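Local coordinates for protein tyrosine--tRNA ligase, mitochondrial (Coccidioides posadasii, PDB 5IJX) that probably joins L-tyrosine to tRNA(Tyr) at the expense of ATP, and is captured here as a dimeric, C-terminally truncated form with tyrosine bound, at residues 192-197 with 217-222; 197-202 with 208-213. All blocks are in the same frame, centred on the assembly; numbering follows the deposited sequence.

Contact 1: residues 192-197 with 217-222. With TYR (tyrosine), chain B.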
# COMPACT_ATOMS: atom_id res chain seq x y z
N GLY A 192 8.93 -4.83 -13.19
CA GLY A 192 9.65 -4.43 -14.38
C GLY A 192 8.87 -3.47 -15.25
O GLY A 192 9.31 -2.35 -15.53
N PRO A 193 7.69 -3.91 -15.71
CA PRO A 193 6.86 -3.02 -16.54
C PRO A 193 6.67 -1.63 -15.94
O PRO A 193 6.78 -0.63 -16.67
CB PRO A 193 5.54 -3.78 -16.63
CG PRO A 193 5.93 -5.22 -16.50
CD PRO A 193 7.10 -5.25 -15.56
N MSE A 194 6.39 -1.54 -14.65
CA MSE A 194 6.20 -0.25 -14.01
C MSE A 194 7.48 0.58 -14.02
O MSE A 194 7.45 1.78 -14.29
CB MSE A 194 5.72 -0.43 -12.57
CG MSE A 194 4.29 -0.90 -12.48
SE MSE A 194 3.61 -0.72 -10.68
CE MSE A 194 3.33 1.21 -10.63
N LEU A 195 8.61 -0.06 -13.71
CA LEU A 195 9.89 0.62 -13.84
C LEU A 195 10.19 1.02 -15.27
O LEU A 195 11.12 1.81 -15.50
CB LEU A 195 11.02 -0.28 -13.31
CG LEU A 195 11.00 -0.57 -11.81
CD1 LEU A 195 12.20 -1.44 -11.44
CD2 LEU A 195 10.99 0.71 -10.99
N GLY A 196 9.44 0.50 -16.24
CA GLY A 196 9.56 0.96 -17.62
C GLY A 196 8.82 2.23 -17.94
O GLY A 196 9.05 2.81 -19.01
N ARG A 197 7.94 2.69 -17.05
CA ARG A 197 7.18 3.91 -17.29
C ARG A 197 8.12 5.08 -17.57
O ARG A 197 9.24 5.14 -17.06
CB ARG A 197 6.30 4.22 -16.08
CG ARG A 197 5.40 5.44 -16.23
CD ARG A 197 4.32 5.22 -17.29
NE ARG A 197 3.58 6.45 -17.55
CZ ARG A 197 2.52 6.86 -16.85
NH1 ARG A 197 2.07 6.14 -15.83
NH2 ARG A 197 1.92 7.99 -17.18
N TYR A 217 1.47 6.01 -7.11
CA TYR A 217 0.33 6.80 -7.56
C TYR A 217 -0.51 6.08 -8.61
O TYR A 217 -1.73 5.95 -8.42
CB TYR A 217 0.82 8.15 -8.08
CG TYR A 217 -0.30 9.09 -8.46
CD1 TYR A 217 -0.75 10.06 -7.57
CD2 TYR A 217 -0.92 9.01 -9.70
CE1 TYR A 217 -1.78 10.92 -7.91
CE2 TYR A 217 -1.94 9.86 -10.05
CZ TYR A 217 -2.37 10.81 -9.16
OH TYR A 217 -3.40 11.66 -9.51
N PRO A 218 0.06 5.59 -9.72
CA PRO A 218 -0.78 4.90 -10.71
C PRO A 218 -1.48 3.68 -10.15
O PRO A 218 -2.52 3.28 -10.69
CB PRO A 218 0.22 4.53 -11.82
CG PRO A 218 1.55 4.48 -11.14
CD PRO A 218 1.49 5.53 -10.07
N ILE A 219 -0.95 3.08 -9.09
CA ILE A 219 -1.67 1.99 -8.44
C ILE A 219 -2.93 2.52 -7.78
O ILE A 219 -4.02 1.95 -7.93
CB ILE A 219 -0.77 1.27 -7.43
CG1 ILE A 219 0.48 0.74 -8.12
CG2 ILE A 219 -1.55 0.13 -6.77
CD1 ILE A 219 1.44 0.03 -7.21
N MSE A 220 -2.82 3.61 -7.04
CA MSE A 220 -3.98 4.18 -6.38
C MSE A 220 -5.03 4.56 -7.41
O MSE A 220 -6.22 4.28 -7.23
CB MSE A 220 -3.60 5.40 -5.55
CG MSE A 220 -2.68 5.10 -4.39
SE MSE A 220 -2.41 6.66 -3.27
CE MSE A 220 -4.00 6.51 -2.15
N GLN A 221 -4.60 5.19 -8.50
CA GLN A 221 -5.55 5.58 -9.53
C GLN A 221 -6.19 4.36 -10.19
O GLN A 221 -7.41 4.34 -10.43
CB GLN A 221 -4.86 6.46 -10.57
CG GLN A 221 -5.74 6.80 -11.76
CD GLN A 221 -5.22 8.00 -12.53
OE1 GLN A 221 -4.33 8.72 -12.07
NE2 GLN A 221 -5.77 8.22 -13.72
N GLY A 222 -5.39 3.33 -10.46
CA GLY A 222 -5.95 2.09 -10.97
C GLY A 222 -6.96 1.47 -10.02
O GLY A 222 -7.93 0.85 -10.46
N TYR B . -4.40 12.02 -12.59
CA TYR B . -5.40 13.07 -12.67
C TYR B . -4.74 14.44 -12.81
O TYR B . -5.32 15.39 -13.35
CB TYR B . -6.31 13.05 -11.43
CG TYR B . -6.98 11.71 -11.16
CD1 TYR B . -7.42 10.90 -12.20
CD2 TYR B . -7.16 11.26 -9.86
CE1 TYR B . -8.03 9.68 -11.95
CE2 TYR B . -7.77 10.04 -9.60
CZ TYR B . -8.20 9.26 -10.65
OH TYR B . -8.80 8.05 -10.39
OXT TYR B . -3.60 14.64 -12.39

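Contact 2: residues 197-202 with 208-213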
# COMPACT_ATOMS: atom_id res chain seq x y z
N ARG A 197 7.94 2.69 -17.05
CA ARG A 197 7.18 3.91 -17.29
C ARG A 197 8.12 5.08 -17.57
O ARG A 197 9.24 5.14 -17.06
CB ARG A 197 6.30 4.22 -16.08
CG ARG A 197 5.40 5.44 -16.23
CD ARG A 197 4.32 5.22 -17.29
NE ARG A 197 3.58 6.45 -17.55
CZ ARG A 197 2.52 6.86 -16.85
NH1 ARG A 197 2.07 6.14 -15.83
NH2 ARG A 197 1.92 7.99 -17.18
N ASP A 198 7.64 6.01 -18.39
CA ASP A 198 8.50 7.09 -18.89
C ASP A 198 9.08 7.92 -17.75
O ASP A 198 10.30 8.07 -17.63
CB ASP A 198 7.72 7.96 -19.87
CG ASP A 198 6.37 8.40 -19.32
OD1 ASP A 198 6.30 8.71 -18.11
OD2 ASP A 198 5.39 8.43 -20.09
N TYR A 199 8.22 8.49 -16.90
CA TYR A 199 8.71 9.40 -15.87
C TYR A 199 9.52 8.68 -14.80
O TYR A 199 10.30 9.33 -14.09
CB TYR A 199 7.55 10.16 -15.22
CG TYR A 199 6.51 9.31 -14.52
CD1 TYR A 199 6.79 8.70 -13.30
CD2 TYR A 199 5.24 9.15 -15.06
CE1 TYR A 199 5.83 7.93 -12.66
CE2 TYR A 199 4.28 8.39 -14.42
CZ TYR A 199 4.58 7.78 -13.22
OH TYR A 199 3.63 7.02 -12.58
N VAL A 200 9.37 7.36 -14.67
CA VAL A 200 10.20 6.60 -13.74
C VAL A 200 11.62 6.50 -14.28
O VAL A 200 12.60 6.76 -13.56
CB VAL A 200 9.59 5.21 -13.50
CG1 VAL A 200 10.44 4.42 -12.52
CG2 VAL A 200 8.17 5.33 -12.98
N LYS A 201 11.77 6.12 -15.55
CA LYS A 201 13.08 6.14 -16.19
C LYS A 201 13.70 7.53 -16.10
O LYS A 201 14.87 7.68 -15.76
CB LYS A 201 12.95 5.70 -17.65
CG LYS A 201 12.46 4.27 -17.84
CD LYS A 201 12.24 3.95 -19.31
N SER A 202 12.90 8.56 -16.41
CA SER A 202 13.41 9.93 -16.40
C SER A 202 13.92 10.32 -15.02
O SER A 202 15.06 10.77 -14.87
CB SER A 202 12.32 10.90 -16.87
OG SER A 202 11.96 10.64 -18.21
N GLU A 208 17.22 12.68 -9.46
CA GLU A 208 16.18 13.29 -8.63
C GLU A 208 15.41 12.22 -7.86
O GLU A 208 15.17 12.36 -6.66
CB GLU A 208 15.24 14.12 -9.50
CG GLU A 208 14.19 14.90 -8.71
N GLY A 209 15.03 11.15 -8.54
CA GLY A 209 14.39 10.03 -7.89
C GLY A 209 12.94 10.30 -7.54
O GLY A 209 12.33 11.30 -7.94
N MSE A 210 12.39 9.38 -6.77
CA MSE A 210 11.01 9.48 -6.30
C MSE A 210 10.88 8.97 -4.89
O MSE A 210 11.79 8.36 -4.34
CB MSE A 210 10.06 8.67 -7.18
CG MSE A 210 10.35 8.69 -8.66
SE MSE A 210 9.23 7.37 -9.52
CE MSE A 210 7.48 8.04 -9.00
N SER A 211 9.71 9.22 -4.31
CA SER A 211 9.27 8.49 -3.14
C SER A 211 8.50 7.26 -3.57
O SER A 211 8.06 7.14 -4.72
CB SER A 211 8.40 9.38 -2.25
OG SER A 211 7.16 9.66 -2.88
N ILE A 212 8.34 6.32 -2.64
CA ILE A 212 7.48 5.17 -2.89
C ILE A 212 6.04 5.62 -3.09
O ILE A 212 5.30 5.06 -3.90
CB ILE A 212 7.61 4.15 -1.75
CG1 ILE A 212 9.02 3.56 -1.72
CG2 ILE A 212 6.56 3.05 -1.88
CD1 ILE A 212 9.45 2.87 -3.01
N ALA A 213 5.62 6.65 -2.35
CA ALA A 213 4.28 7.19 -2.54
C ALA A 213 4.07 7.64 -3.98
O ALA A 213 3.07 7.29 -4.61
CB ALA A 213 4.04 8.35 -1.57

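Contact 1: residues 192-197 with 217-222
The selenomethionine at Met194 reaches across to Pro218 and Ile219 with only the far end of its chain. Its CB points at helix 217-229, yet Met194 CG is still 6.1 Å from Ile219 CD1, and CB is farther. SE is the first atom to arrive, 4.2 Å from Ile219 CD1. The chain then bends at chi3 (76°), which turns CE inward to lie 3.8 Å from Pro218 CG and 3.8 Å from Ile219 CG1. The methyl therefore nests against both, in the angle between the proline ring and the isoleucine branch. The side chains of Met194 and Ile219 cross at about a right angle, and no hydrogen bond joins the segments: most of the 137 Å² buried between them is apolar, from Met194, Pro218 and Ile219.

The same helix presents Tyr217 and Gln221 to the bound tyrosine. The ligand's amino N donates to Tyr217 OH at 3.3 Å, close to the plane of that ring, and more weakly to Gln221 OE1, also at 3.3 Å. Asp73 bonds Tyr217 OH, while Gln236 and Gln242 hold Gln221 NE2, so second partners fix both pocket groups.

Helix 217-229 thus has a substrate side and a packing side; around the latter, Phe248 of helix 243-259 touches Met194, Pro218 and Ile219, and Ile212 of the second subunit packs on Met194 and Ile219.

Contact 2: residues 197-202 with 208-213
Tyr199 and Val200 meet the selenomethionine side chain of Met210, and these three buried residues make the whole contact, 106 Å² in all. Taken in sequence, the first segment begins with Arg197 at the N-cap position of helix 198-205. Its guanidinium lies against the Tyr199 side chain, with Tyr199 CE2 3.3 Å above the guanidinium plane and over its centre, while Arg197 CG rests over one face of the tyrosine ring, offset toward the rim. Asp198 then forms a salt bridge to the arginine, Arg197 NE to Asp198 OD1 being 3.6 Å, and its OD2 lies in the guanidinium plane at the edge.

In Tyr199, a chi1 of 61° tucks the ring over the helix backbone, beside Arg197. The ring offers Met210 its edge: Met210 CE lies near the ring plane, 4.0 Å from Tyr199 CE1.

Both segments belong to the class I catalytic domain, the C-terminal part of the protein being absent from this construct. They fall between strands 164-168 and 233-239, consistent with the connective insertion that separates the two halves of the Rossmann fold and builds the tyrosyl-tRNA synthetase dimer. Accordingly, Met210, Ile212 and Ala213 make backbone hydrogen bonds with the second subunit, whose Leu191 also packs on Met210.

Val200 comes next, its CG2 4.2 Å from Met210 SE, with the two side chains at about a right angle. Farther along the second segment, Ser211 is the N-cap of helix 212-215: its hydroxyl caps a backbone N just beyond Ala213 and Glu214 OE1 accepts from Ser211 N, the reciprocal pattern of a capping box. Ser202 closes the first segment by donating from OG to Asp198 O at 3.1 Å, 49° out of the carbonyl plane, alongside the helical bond from Ser202 N to that oxygen.

Both contacts are buried and centred on one selenomethionine, but their settings differ. Contact 1 shares its second helix with the tyrosine pocket, and so joins apolar packing on one side to polar ligand recognition on the other. Contact 2 lies farther from the chain's centre, about 26 Å against 21 Å, and its apolar core is flanked by exposed Asp198, Lys201, Ser202 and Glu208. It is nested in the chain between the segments of contact 1, with Arg197 common to both. The two meet directly where Tyr199 OH packs 3.6 Å from Pro218 CG, and where Val200 CG2 lies 3.9 Å from Met194 O. Each also touches the second subunit.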